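Local coordinates for glucose import ATP-binding protein GlcV (Sulfolobus solfataricus, PDB 1OXX) that hydrolyses ATP to supply the energy for glucose uptake, as the nucleotide-binding subunit of an ABC importer, at residues V265-D270 with I347-K352; N245-K250 with A272-R277; L261-S266 with I294-G299; V211-K216 with I235-L240. The protein carries 1 engineered substitution. All coordinates share one frame; numbering follows the deposited sequence.

Contact 1. Residues V265-D270 with I347-K352; sequences VSVSSD and IKVFEK
Val265, Val267 and Val349 interlock through their methyl groups. Val349 (chi1 68°) sets CG1 between its backbone N and carbonyl carbon and CG2 anti to the N, a fork spread toward the loop. Val267 meets both prongs end-on through CG1, 3.8 Å from Val349 CG2 and 3.9 Å from Val349 CG1. Val265 divides its branches: CG2 approaches Val349 CB at 3.9 Å, while CG1 slants across to Ile347 CG2. Loop 265-270 runs in nearly the same direction as strand 348-351, 9° apart end to end, but no direct hydrogen bond joins them. Strands 348-351 and 261-263 are the outermost two of one five-stranded antiparallel sheet, and the loop leaving 261-263 packs its side chains on the other edge strand. Cut back to alanine, Val349 would lack both methyls, and Val267 CG1 and Val265 CG2 would probably be left with a gap on this side. Farther along, Glu351 turns CG beside its own N (chi1 -67°) and lays it 3.8 Å from Val267 CB. Its extended chain takes OE1 to a water 2.8 Å away, which also accepts from Ser268 N at 2.9 Å. Ser269 OG lies 3.4 Å from Glu351 CB and is hydrogen-bonded to Arg271 O.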
loop_
_atom_site.group_PDB
_atom_site.type_symbol
_atom_site.label_atom_id
_atom_site.label_comp_id
_atom_site.label_asym_id
_atom_site.label_seq_id
_atom_site.Cartn_x
_atom_site.Cartn_y
_atom_site.Cartn_z
ATOM N N VAL A 265 2.971 -24.466 17.791
ATOM C CA VAL A 265 1.692 -24.237 17.132
ATOM C C VAL A 265 1.382 -25.460 16.292
ATOM O O VAL A 265 2.235 -26.294 16.072
ATOM C CB VAL A 265 1.711 -22.969 16.237
ATOM C CG1 VAL A 265 1.865 -21.716 17.094
ATOM C CG2 VAL A 265 2.802 -23.061 15.176
ATOM N N SER A 266 0.144 -25.564 15.831
ATOM C CA SER A 266 -0.256 -26.691 15.008
ATOM C C SER A 266 -1.361 -26.286 14.030
ATOM O O SER A 266 -1.992 -25.250 14.172
ATOM C CB SER A 266 -0.738 -27.832 15.912
ATOM O OG SER A 266 -1.029 -29.010 15.175
ATOM N N VAL A 267 -1.527 -27.109 13.005
ATOM C CA VAL A 267 -2.617 -27.007 12.049
ATOM C C VAL A 267 -2.982 -28.454 11.728
ATOM O O VAL A 267 -2.249 -29.376 12.088
ATOM C CB VAL A 267 -2.240 -26.250 10.756
ATOM C CG1 VAL A 267 -2.126 -24.757 11.010
ATOM C CG2 VAL A 267 -0.964 -26.803 10.171
ATOM N N SER A 268 -4.098 -28.634 11.029
ATOM C CA SER A 268 -4.646 -29.950 10.729
ATOM C C SER A 268 -3.919 -30.733 9.631
ATOM O O SER A 268 -4.087 -31.951 9.513
ATOM C CB SER A 268 -6.111 -29.772 10.333
ATOM O OG SER A 268 -6.881 -29.332 11.438
ATOM N N SER A 269 -3.110 -30.041 8.841
ATOM C CA SER A 269 -2.392 -30.653 7.727
ATOM C C SER A 269 -1.067 -31.318 8.131
ATOM O O SER A 269 -0.597 -31.162 9.256
ATOM C CB SER A 269 -2.142 -29.595 6.650
ATOM O OG SER A 269 -1.465 -28.468 7.187
ATOM N N ASP A 270 -0.448 -32.022 7.186
ATOM C CA ASP A 270 0.787 -32.754 7.431
ATOM C C ASP A 270 1.959 -31.811 7.656
ATOM O O ASP A 270 2.836 -32.063 8.487
ATOM C CB ASP A 270 1.084 -33.657 6.234
ATOM C CG ASP A 270 0.276 -34.941 6.261
ATOM O OD1 ASP A 270 -0.275 -35.280 7.334
ATOM O OD2 ASP A 270 0.145 -35.678 5.263
ATOM N N ILE A 347 3.502 -15.731 16.341
ATOM C CA ILE A 347 3.721 -16.779 15.367
ATOM C C ILE A 347 2.467 -16.951 14.526
ATOM O O ILE A 347 1.364 -17.122 15.062
ATOM C CB ILE A 347 4.028 -18.124 16.055
ATOM C CG1 ILE A 347 5.266 -18.060 16.963
ATOM C CG2 ILE A 347 4.120 -19.229 15.013
ATOM C CD1 ILE A 347 5.381 -19.230 17.938
ATOM N N LYS A 348 2.615 -16.862 13.215
ATOM C CA LYS A 348 1.517 -17.106 12.296
ATOM C C LYS A 348 1.714 -18.482 11.701
ATOM O O LYS A 348 2.845 -18.897 11.423
ATOM C CB LYS A 348 1.475 -16.056 11.211
ATOM C CG LYS A 348 1.239 -14.658 11.762
ATOM C CD LYS A 348 1.933 -13.629 10.931
ATOM C CE LYS A 348 1.746 -12.189 11.444
ATOM N NZ LYS A 348 2.276 -11.875 12.794
ATOM N N VAL A 349 0.628 -19.219 11.548
ATOM C CA VAL A 349 0.735 -20.561 10.998
ATOM C C VAL A 349 -0.397 -20.811 10.028
ATOM O O VAL A 349 -1.528 -20.364 10.248
ATOM C CB VAL A 349 0.806 -21.636 12.124
ATOM C CG1 VAL A 349 -0.497 -21.731 12.884
ATOM C CG2 VAL A 349 1.202 -23.000 11.555
ATOM N N PHE A 350 -0.048 -21.462 8.925
ATOM C CA PHE A 350 -0.991 -21.797 7.854
ATOM C C PHE A 350 -0.790 -23.223 7.391
ATOM O O PHE A 350 0.318 -23.768 7.466
ATOM C CB PHE A 350 -0.791 -20.871 6.654
ATOM C CG PHE A 350 -0.777 -19.411 7.015
ATOM C CD1 PHE A 350 0.422 -18.759 7.279
ATOM C CD2 PHE A 350 -1.960 -18.707 7.119
ATOM C CE1 PHE A 350 0.432 -17.445 7.631
ATOM C CE2 PHE A 350 -1.949 -17.389 7.466
ATOM C CZ PHE A 350 -0.752 -16.755 7.713
ATOM N N GLU A 351 -1.862 -23.841 6.916
ATOM C CA GLU A 351 -1.751 -25.188 6.379
ATOM C C GLU A 351 -0.964 -25.109 5.087
ATOM O O GLU A 351 -1.127 -24.174 4.313
ATOM C CB GLU A 351 -3.134 -25.780 6.085
ATOM C CG GLU A 351 -3.964 -26.039 7.325
ATOM C CD GLU A 351 -5.301 -26.674 7.011
ATOM O OE1 GLU A 351 -6.238 -26.517 7.823
ATOM O OE2 GLU A 351 -5.411 -27.332 5.956
ATOM N N LYS A 352 -0.099 -26.083 4.851
ATOM C CA LYS A 352 0.566 -26.168 3.568
ATOM C C LYS A 352 -0.308 -27.070 2.702
ATOM O O LYS A 352 -0.523 -28.234 3.050
ATOM C CB LYS A 352 1.972 -26.742 3.717
ATOM C CG LYS A 352 2.606 -27.187 2.404
ATOM C CD LYS A 352 3.251 -26.037 1.661
ATOM C CE LYS A 352 3.939 -26.530 0.394
ATOM N NZ LYS A 352 4.774 -27.745 0.641
HETATM O O HOH W 1 -5.747 -26.351 10.525
#

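Contact 2. Residues N245-K250 with A272-R277; sequences NELEGK and AIIGIR
Asn245-Gly249 pair antiparallel with Ala272-Ile276 over five consecutive bridges, the strand axes 4.5 Å apart at their closest and 149° between their directions. The hydrogen-bonded pairs are Asn245 with Ile276, Leu247 with Ile274 and Gly249 with Ala272; Ile274 N to Leu247 O, at 2.7 Å, is the shortest of the ladder. Asn245 adds a side-chain bond to the ladder. With CG turned beside its own backbone N (chi1 -65°), its ND2 comes within 2.9 Å of Ile276 O, the same oxygen that Asn245 N reaches at 2.9 Å. The two donors arrive from opposite faces of that carbonyl, the backbone N standing 45° above its plane. Asn245 OD1 accepts from Phe325 N, so both ends of the amide are engaged and its rotation is fixed. A leucine in its place would probably leave Ile276 O with one donor fewer and Phe325 N without its acceptor. On that face Leu247 CD1 lies 4.3 Å from Ile276 CG2, and Leu247 CB and Ile274 CB are equally far apart. On the other face Glu248 runs its extended chain past Ala272 O, CG at 3.7 Å, to salt bridges with Arg271 and Lys352. The pairing thus rests mainly on backbone bonds, with Asn245 reinforcing one end and Glu248, between two positive charges, probably kept ionised.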
loop_
_atom_site.group_PDB
_atom_site.type_symbol
_atom_site.label_atom_id
_atom_site.label_comp_id
_atom_site.label_asym_id
_atom_site.label_seq_id
_atom_site.Cartn_x
_atom_site.Cartn_y
_atom_site.Cartn_z
ATOM N N ASN A 245 9.365 -13.552 7.692
ATOM C CA ASN A 245 10.034 -14.798 7.408
ATOM C C ASN A 245 8.997 -15.888 7.168
ATOM O O ASN A 245 8.076 -16.064 7.969
ATOM C CB ASN A 245 10.896 -15.200 8.601
ATOM C CG ASN A 245 12.014 -14.228 8.853
ATOM O OD1 ASN A 245 12.983 -14.192 8.097
ATOM N ND2 ASN A 245 11.902 -13.440 9.924
ATOM N N GLU A 246 9.162 -16.620 6.078
ATOM C CA GLU A 246 8.277 -17.733 5.728
ATOM C C GLU A 246 9.075 -19.021 5.786
ATOM O O GLU A 246 10.087 -19.160 5.082
ATOM C CB GLU A 246 7.727 -17.546 4.313
ATOM C CG GLU A 246 7.095 -16.194 4.049
ATOM C CD GLU A 246 6.644 -16.013 2.612
ATOM O OE1 GLU A 246 6.487 -17.025 1.874
ATOM O OE2 GLU A 246 6.434 -14.842 2.225
ATOM N N LEU A 247 8.628 -19.952 6.626
ATOM C CA LEU A 247 9.327 -21.231 6.792
ATOM C C LEU A 247 8.333 -22.349 6.677
ATOM O O LEU A 247 7.186 -22.190 7.069
ATOM C CB LEU A 247 9.954 -21.353 8.177
ATOM C CG LEU A 247 11.009 -20.351 8.602
ATOM C CD1 LEU A 247 10.291 -19.202 9.237
ATOM C CD2 LEU A 247 11.988 -20.986 9.572
ATOM N N GLU A 248 8.775 -23.495 6.180
ATOM C CA GLU A 248 7.912 -24.662 6.071
ATOM C C GLU A 248 8.440 -25.765 6.974
ATOM O O GLU A 248 9.651 -26.020 7.035
ATOM C CB GLU A 248 7.859 -25.170 4.622
ATOM C CG GLU A 248 6.918 -26.363 4.450
ATOM C CD GLU A 248 6.948 -26.993 3.064
ATOM O OE1 GLU A 248 7.035 -26.247 2.068
ATOM O OE2 GLU A 248 6.864 -28.246 2.970
ATOM N N GLY A 249 7.539 -26.438 7.675
ATOM C CA GLY A 249 7.946 -27.526 8.535
ATOM C C GLY A 249 6.928 -28.627 8.659
ATOM O O GLY A 249 5.860 -28.594 8.048
ATOM N N LYS A 250 7.271 -29.604 9.489
ATOM C CA LYS A 250 6.430 -30.755 9.726
ATOM C C LYS A 250 5.627 -30.581 11.006
ATOM O O LYS A 250 6.168 -30.228 12.048
ATOM C CB LYS A 250 7.293 -32.012 9.837
ATOM C CG LYS A 250 6.490 -33.289 10.027
ATOM C CD LYS A 250 7.370 -34.514 10.239
ATOM C CE LYS A 250 6.534 -35.794 10.236
ATOM N NZ LYS A 250 7.355 -37.030 10.391
ATOM N N ALA A 272 3.209 -27.410 7.589
ATOM C CA ALA A 272 2.716 -26.066 7.860
ATOM C C ALA A 272 3.683 -25.009 7.400
ATOM O O ALA A 272 4.881 -25.239 7.330
ATOM C CB ALA A 272 2.476 -25.884 9.345
ATOM N N ILE A 273 3.130 -23.832 7.110
ATOM C CA ILE A 273 3.924 -22.663 6.820
ATOM C C ILE A 273 3.905 -21.797 8.070
ATOM O O ILE A 273 2.839 -21.513 8.620
ATOM C CB ILE A 273 3.343 -21.899 5.647
ATOM C CG1 ILE A 273 3.367 -22.776 4.391
ATOM C CG2 ILE A 273 4.107 -20.599 5.432
ATOM C CD1 ILE A 273 2.603 -22.197 3.224
ATOM N N ILE A 274 5.084 -21.425 8.535
ATOM C CA ILE A 274 5.224 -20.545 9.675
ATOM C C ILE A 274 5.581 -19.163 9.143
ATOM O O ILE A 274 6.445 -19.034 8.283
ATOM C CB ILE A 274 6.369 -21.059 10.594
ATOM C CG1 ILE A 274 5.994 -22.375 11.271
ATOM C CG2 ILE A 274 6.756 -20.010 11.634
ATOM C CD1 ILE A 274 4.987 -22.208 12.354
ATOM N N GLY A 275 4.918 -18.144 9.686
ATOM C CA GLY A 275 5.244 -16.761 9.424
ATOM C C GLY A 275 5.690 -16.107 10.712
ATOM O O GLY A 275 4.974 -16.144 11.716
ATOM N N ILE A 276 6.892 -15.532 10.705
ATOM C CA ILE A 276 7.385 -14.801 11.878
ATOM C C ILE A 276 8.104 -13.546 11.392
ATOM O O ILE A 276 9.066 -13.597 10.615
ATOM C CB ILE A 276 8.259 -15.707 12.823
ATOM C CG1 ILE A 276 8.548 -15.000 14.159
ATOM C CG2 ILE A 276 9.544 -16.180 12.159
ATOM C CD1 ILE A 276 7.370 -15.013 15.143
ATOM N N ARG A 277 7.581 -12.397 11.798
ATOM C CA ARG A 277 8.167 -11.138 11.363
ATOM C C ARG A 277 9.514 -10.894 12.051
ATOM O O ARG A 277 9.746 -11.351 13.177
ATOM C CB ARG A 277 7.190 -9.998 11.612
ATOM C CG ARG A 277 5.915 -10.106 10.804
ATOM C CD ARG A 277 5.136 -8.777 10.731
ATOM N NE ARG A 277 3.819 -8.987 10.153
ATOM C CZ ARG A 277 3.568 -9.112 8.855
ATOM N NH1 ARG A 277 4.539 -8.985 7.954
ATOM N NH2 ARG A 277 2.320 -9.312 8.443
#

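Contact 3. Residues L261-S266 with I294-G299; sequences LRFPVS and ILVGKG
Val296, with chi1 at -67°, holds CG1 anti to its carbonyl carbon and CG2 between that carbon and the N, and this splits its methyls between two partners. CG1 comes 4.1 Å from Phe263 CD2, while CG2 meets Leu261 CD2 at 4.2 Å. The Phe263 ring receives Val296 CB over one face. Leu261, its CG beside its own N (chi1 -61°), carries CD2 on to 3.4 Å from Lys298 O, an oxygen whose hydrogen bond comes from Ser260 OG; the methyl only packs against it. Beyond Phe263, Pro264 is the centre of an inverse gamma turn, and its CG touches Ile294 CD1 at 3.7 Å. The backbones share one bridge, Leu261 with Gly297. Their direct hydrogen bond runs from Arg262 N to Val296 O, 2.8 Å long with 160° at the hydrogen and in the carbonyl plane. One water extends the join by donating to Arg262 O at 3.0 Å and to Leu295 O at 2.8 Å. Val296 and Gly297 both face Val340, forming a classic beta bulge. A CB on Gly297 would fall 3.0 Å from Leu261 CD2, besides pressing on the preceding carbonyl oxygen, so the close approach of leucine and bulge depends on the missing side chain. Edge strand 261-263 of one antiparallel sheet is thereby attached to strand 294-307 of the next. With a single direct hydrogen bond, the join relies largely on apolar fit around Val296, and the water bridges two carbonyl oxygens that cannot bond each other.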
loop_
_atom_site.group_PDB
_atom_site.type_symbol
_atom_site.label_atom_id
_atom_site.label_comp_id
_atom_site.label_asym_id
_atom_site.label_seq_id
_atom_site.Cartn_x
_atom_site.Cartn_y
_atom_site.Cartn_z
ATOM N N LEU A 261 14.700 -26.092 14.937
ATOM C CA LEU A 261 13.684 -25.242 15.516
ATOM C C LEU A 261 12.369 -25.992 15.637
ATOM O O LEU A 261 12.048 -26.870 14.823
ATOM C CB LEU A 261 13.468 -24.001 14.654
ATOM C CG LEU A 261 14.660 -23.079 14.450
ATOM C CD1 LEU A 261 14.193 -21.850 13.676
ATOM C CD2 LEU A 261 15.281 -22.669 15.765
ATOM N N ARG A 262 11.605 -25.633 16.663
ATOM C CA ARG A 262 10.286 -26.191 16.895
ATOM C C ARG A 262 9.363 -25.091 17.414
ATOM O O ARG A 262 9.599 -24.543 18.500
ATOM C CB ARG A 262 10.339 -27.355 17.875
ATOM C CG ARG A 262 9.070 -28.194 17.860
ATOM C CD ARG A 262 9.229 -29.527 18.565
ATOM N NE ARG A 262 9.607 -29.336 19.958
ATOM C CZ ARG A 262 10.115 -30.275 20.725
ATOM N NH1 ARG A 262 10.323 -31.497 20.241
ATOM N NH2 ARG A 262 10.420 -29.997 21.984
ATOM N N PHE A 263 8.318 -24.780 16.643
ATOM C CA PHE A 263 7.361 -23.723 16.972
ATOM C C PHE A 263 6.137 -24.346 17.600
ATOM O O PHE A 263 5.589 -25.291 17.054
ATOM C CB PHE A 263 6.961 -22.969 15.703
ATOM C CG PHE A 263 8.075 -22.175 15.119
ATOM C CD1 PHE A 263 9.005 -22.774 14.291
ATOM C CD2 PHE A 263 8.208 -20.830 15.411
ATOM C CE1 PHE A 263 10.052 -22.028 13.762
ATOM C CE2 PHE A 263 9.249 -20.089 14.871
ATOM C CZ PHE A 263 10.171 -20.707 14.054
ATOM N N PRO A 264 5.729 -23.831 18.757
ATOM C CA PRO A 264 4.617 -24.419 19.526
ATOM C C PRO A 264 3.229 -24.064 19.027
ATOM O O PRO A 264 2.398 -23.459 19.722
ATOM C CB PRO A 264 4.856 -23.864 20.932
ATOM C CG PRO A 264 5.515 -22.596 20.710
ATOM C CD PRO A 264 6.374 -22.725 19.481
ATOM N N VAL A 265 2.971 -24.466 17.791
ATOM C CA VAL A 265 1.692 -24.237 17.132
ATOM C C VAL A 265 1.382 -25.460 16.292
ATOM O O VAL A 265 2.235 -26.294 16.072
ATOM C CB VAL A 265 1.711 -22.969 16.237
ATOM C CG1 VAL A 265 1.865 -21.716 17.094
ATOM C CG2 VAL A 265 2.802 -23.061 15.176
ATOM N N SER A 266 0.144 -25.564 15.831
ATOM C CA SER A 266 -0.256 -26.691 15.008
ATOM C C SER A 266 -1.361 -26.286 14.030
ATOM O O SER A 266 -1.992 -25.250 14.172
ATOM C CB SER A 266 -0.738 -27.832 15.912
ATOM O OG SER A 266 -1.029 -29.010 15.175
ATOM N N ILE A 294 9.985 -16.580 23.872
ATOM C CA ILE A 294 10.084 -18.035 24.042
ATOM C C ILE A 294 11.143 -18.620 23.120
ATOM O O ILE A 294 11.288 -18.229 21.941
ATOM C CB ILE A 294 8.748 -18.785 23.798
ATOM C CG1 ILE A 294 8.234 -18.563 22.374
ATOM C CG2 ILE A 294 7.730 -18.434 24.871
ATOM C CD1 ILE A 294 7.267 -19.628 21.921
ATOM N N LEU A 295 11.855 -19.600 23.648
ATOM C CA LEU A 295 12.848 -20.342 22.896
ATOM C C LEU A 295 12.211 -21.281 21.893
ATOM O O LEU A 295 11.287 -22.026 22.248
ATOM C CB LEU A 295 13.639 -21.216 23.863
ATOM C CG LEU A 295 14.951 -20.696 24.420
ATOM C CD1 LEU A 295 15.479 -21.701 25.436
ATOM C CD2 LEU A 295 15.971 -20.494 23.310
ATOM N N VAL A 296 12.677 -21.240 20.650
ATOM C CA VAL A 296 12.224 -22.205 19.658
ATOM C C VAL A 296 13.354 -23.128 19.167
ATOM O O VAL A 296 13.106 -24.094 18.463
ATOM C CB VAL A 296 11.468 -21.548 18.478
ATOM C CG1 VAL A 296 10.155 -20.957 18.967
ATOM C CG2 VAL A 296 12.314 -20.508 17.748
ATOM N N GLY A 297 14.596 -22.853 19.558
ATOM C CA GLY A 297 15.679 -23.758 19.235
ATOM C C GLY A 297 16.990 -23.097 18.898
ATOM O O GLY A 297 17.209 -21.938 19.227
ATOM N N LYS A 298 17.870 -23.864 18.271
ATOM C CA LYS A 298 19.199 -23.410 17.892
ATOM C C LYS A 298 19.249 -23.064 16.408
ATOM O O LYS A 298 18.515 -23.614 15.592
ATOM C CB LYS A 298 20.220 -24.528 18.137
ATOM C CG LYS A 298 20.309 -25.034 19.554
ATOM C CD LYS A 298 20.958 -26.408 19.604
ATOM C CE LYS A 298 22.362 -26.419 19.050
ATOM N NZ LYS A 298 23.008 -27.762 19.255
ATOM N N GLY A 299 20.174 -22.187 16.065
ATOM C CA GLY A 299 20.398 -21.844 14.677
ATOM C C GLY A 299 21.847 -21.478 14.469
ATOM O O GLY A 299 22.634 -21.463 15.400
HETATM O O HOH W 2 9.200 -23.744 21.414
#

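Contact 4. Residues V211-K216 with I235-L240; sequences VGVLVK and IQVASL
Gln236 O is gripped from within its own helix by Leu240 N at 3.1 Å and more weakly by Ser239 N, and this turn sets the Gln236 and Leu240 side chains toward strand 211-215. Val213 and Val215 answer from alternate positions on one side of the strand. Both have CG1 anti to the backbone N, chi1 -177° and 178°. Leu240 CD1 rests against both, 3.8 Å from Val213 CG1 and 4.0 Å from Val215 CG2. Val213 CG1 also meets Val237 CG2 at 4.1 Å. At the other end Val215 CG1 lies against the Gln236 amide, closest to NE2 at 3.3 Å, a tight fit. The strand is an inner member of the mixed sheet of the ABC ATPase domain, and helix 235-241 leads on to strand 245-252 of the C-terminal part. Gln236 and Leu240 also touch Pro39 of the P-loop, and the Leu240 side chain is about 7 Å from that of Lys44, a probable ATP ligand. No hydrogen bond crosses between strand and helix; methyl groups and one amide seat the helix here, so its fit against this strand rests on shape, while directional bonds such as Ala238 O to Arg277 come from other parts of the chain.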
loop_
_atom_site.group_PDB
_atom_site.type_symbol
_atom_site.label_atom_id
_atom_site.label_comp_id
_atom_site.label_asym_id
_atom_site.label_seq_id
_atom_site.Cartn_x
_atom_site.Cartn_y
_atom_site.Cartn_z
ATOM N N VAL A 211 -8.008 -1.204 4.455
ATOM C CA VAL A 211 -7.288 -1.627 3.268
ATOM C C VAL A 211 -7.786 -2.957 2.762
ATOM O O VAL A 211 -8.128 -3.853 3.539
ATOM C CB VAL A 211 -5.789 -1.823 3.564
ATOM C CG1 VAL A 211 -5.384 -2.156 5.024
ATOM C CG2 VAL A 211 -4.911 -2.262 2.365
ATOM N N GLY A 212 -7.857 -3.065 1.440
ATOM C CA GLY A 212 -8.155 -4.313 0.797
ATOM C C GLY A 212 -6.902 -4.810 0.102
ATOM O O GLY A 212 -6.089 -4.026 -0.418
ATOM N N VAL A 213 -6.721 -6.117 0.118
ATOM C CA VAL A 213 -5.575 -6.717 -0.524
ATOM C C VAL A 213 -6.015 -7.522 -1.733
ATOM O O VAL A 213 -6.864 -8.417 -1.635
ATOM C CB VAL A 213 -4.832 -7.624 0.449
ATOM C CG1 VAL A 213 -3.596 -8.186 -0.207
ATOM C CG2 VAL A 213 -4.481 -6.840 1.698
ATOM N N LEU A 214 -5.412 -7.205 -2.870
ATOM C CA LEU A 214 -5.727 -7.840 -4.143
ATOM C C LEU A 214 -4.663 -8.874 -4.533
ATOM O O LEU A 214 -3.488 -8.522 -4.657
ATOM C CB LEU A 214 -5.777 -6.786 -5.252
ATOM C CG LEU A 214 -7.151 -6.241 -5.661
ATOM C CD1 LEU A 214 -8.200 -6.515 -4.601
ATOM C CD2 LEU A 214 -7.097 -4.753 -6.009
ATOM N N VAL A 215 -5.081 -10.121 -4.736
ATOM C CA VAL A 215 -4.177 -11.179 -5.184
ATOM C C VAL A 215 -4.839 -11.885 -6.364
ATOM O O VAL A 215 -5.962 -12.341 -6.260
ATOM C CB VAL A 215 -3.879 -12.199 -4.079
ATOM C CG1 VAL A 215 -2.972 -13.320 -4.598
ATOM C CG2 VAL A 215 -3.240 -11.523 -2.862
ATOM N N LYS A 216 -4.124 -11.944 -7.483
ATOM C CA LYS A 216 -4.633 -12.574 -8.697
ATOM C C LYS A 216 -6.003 -12.026 -9.102
ATOM O O LYS A 216 -6.866 -12.765 -9.562
ATOM C CB LYS A 216 -4.688 -14.091 -8.527
ATOM N N ILE A 235 -0.109 -16.404 4.031
ATOM C CA ILE A 235 1.270 -15.937 4.082
ATOM C C ILE A 235 1.520 -14.875 2.994
ATOM O O ILE A 235 2.330 -13.960 3.181
ATOM C CB ILE A 235 2.295 -17.115 4.012
ATOM C CG1 ILE A 235 3.679 -16.649 4.472
ATOM C CG2 ILE A 235 2.363 -17.725 2.606
ATOM C CD1 ILE A 235 3.778 -16.268 5.928
ATOM N N GLN A 236 0.803 -14.973 1.877
ATOM C CA GLN A 236 0.938 -13.955 0.835
ATOM C C GLN A 236 0.455 -12.595 1.326
ATOM O O GLN A 236 1.112 -11.581 1.113
ATOM C CB GLN A 236 0.221 -14.325 -0.458
ATOM C CG GLN A 236 0.519 -13.305 -1.545
ATOM C CD GLN A 236 0.326 -13.822 -2.952
ATOM O OE1 GLN A 236 0.892 -13.266 -3.901
ATOM N NE2 GLN A 236 -0.473 -14.870 -3.101
ATOM N N VAL A 237 -0.694 -12.541 1.980
ATOM C CA VAL A 237 -1.114 -11.267 2.539
ATOM C C VAL A 237 -0.115 -10.792 3.603
ATOM O O VAL A 237 0.228 -9.614 3.686
ATOM C CB VAL A 237 -2.519 -11.351 3.148
ATOM C CG1 VAL A 237 -2.829 -10.113 3.959
ATOM C CG2 VAL A 237 -3.548 -11.550 2.053
ATOM N N ALA A 238 0.348 -11.721 4.429
ATOM C CA ALA A 238 1.292 -11.371 5.480
ATOM C C ALA A 238 2.493 -10.631 4.927
ATOM O O ALA A 238 2.953 -9.665 5.527
ATOM C CB ALA A 238 1.754 -12.608 6.203
ATOM N N SER A 239 3.015 -11.104 3.799
ATOM C CA SER A 239 4.200 -10.504 3.190
ATOM C C SER A 239 3.905 -9.221 2.420
ATOM O O SER A 239 4.760 -8.357 2.291
ATOM C CB SER A 239 4.885 -11.518 2.282
ATOM O OG SER A 239 4.164 -11.729 1.090
ATOM N N LEU A 240 2.691 -9.083 1.911
ATOM C CA LEU A 240 2.339 -7.862 1.199
ATOM C C LEU A 240 2.266 -6.660 2.143
ATOM O O LEU A 240 2.593 -5.516 1.749
ATOM C CB LEU A 240 1.017 -8.040 0.441
ATOM C CG LEU A 240 1.155 -8.824 -0.848
ATOM C CD1 LEU A 240 -0.197 -9.342 -1.338
ATOM C CD2 LEU A 240 1.851 -7.948 -1.900
#

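Contacts 1, 2 and 3 share one antiparallel sheet of the C-terminal part, whereas contact 4 belongs to the ATPase domain. Contact 2 is the buried centre, a ladder of backbone bonds; contact 1 lies at the surface and joins by methyl groups and a water; contact 3, partly buried, reaches the neighbouring sheet with one direct bond. Strand 348-351 of contact 1 pairs with strand 271-276 of contact 2, and contacts 1 and 3 touch where Ile347 CD1 packs on Pro264. Contact 4, also partly buried, has apolar chemistry close to that of contact 1 but seats a helix. A probable hydrogen bond from Arg277 NH1 to Ala238 O ties contact 2 to that helix.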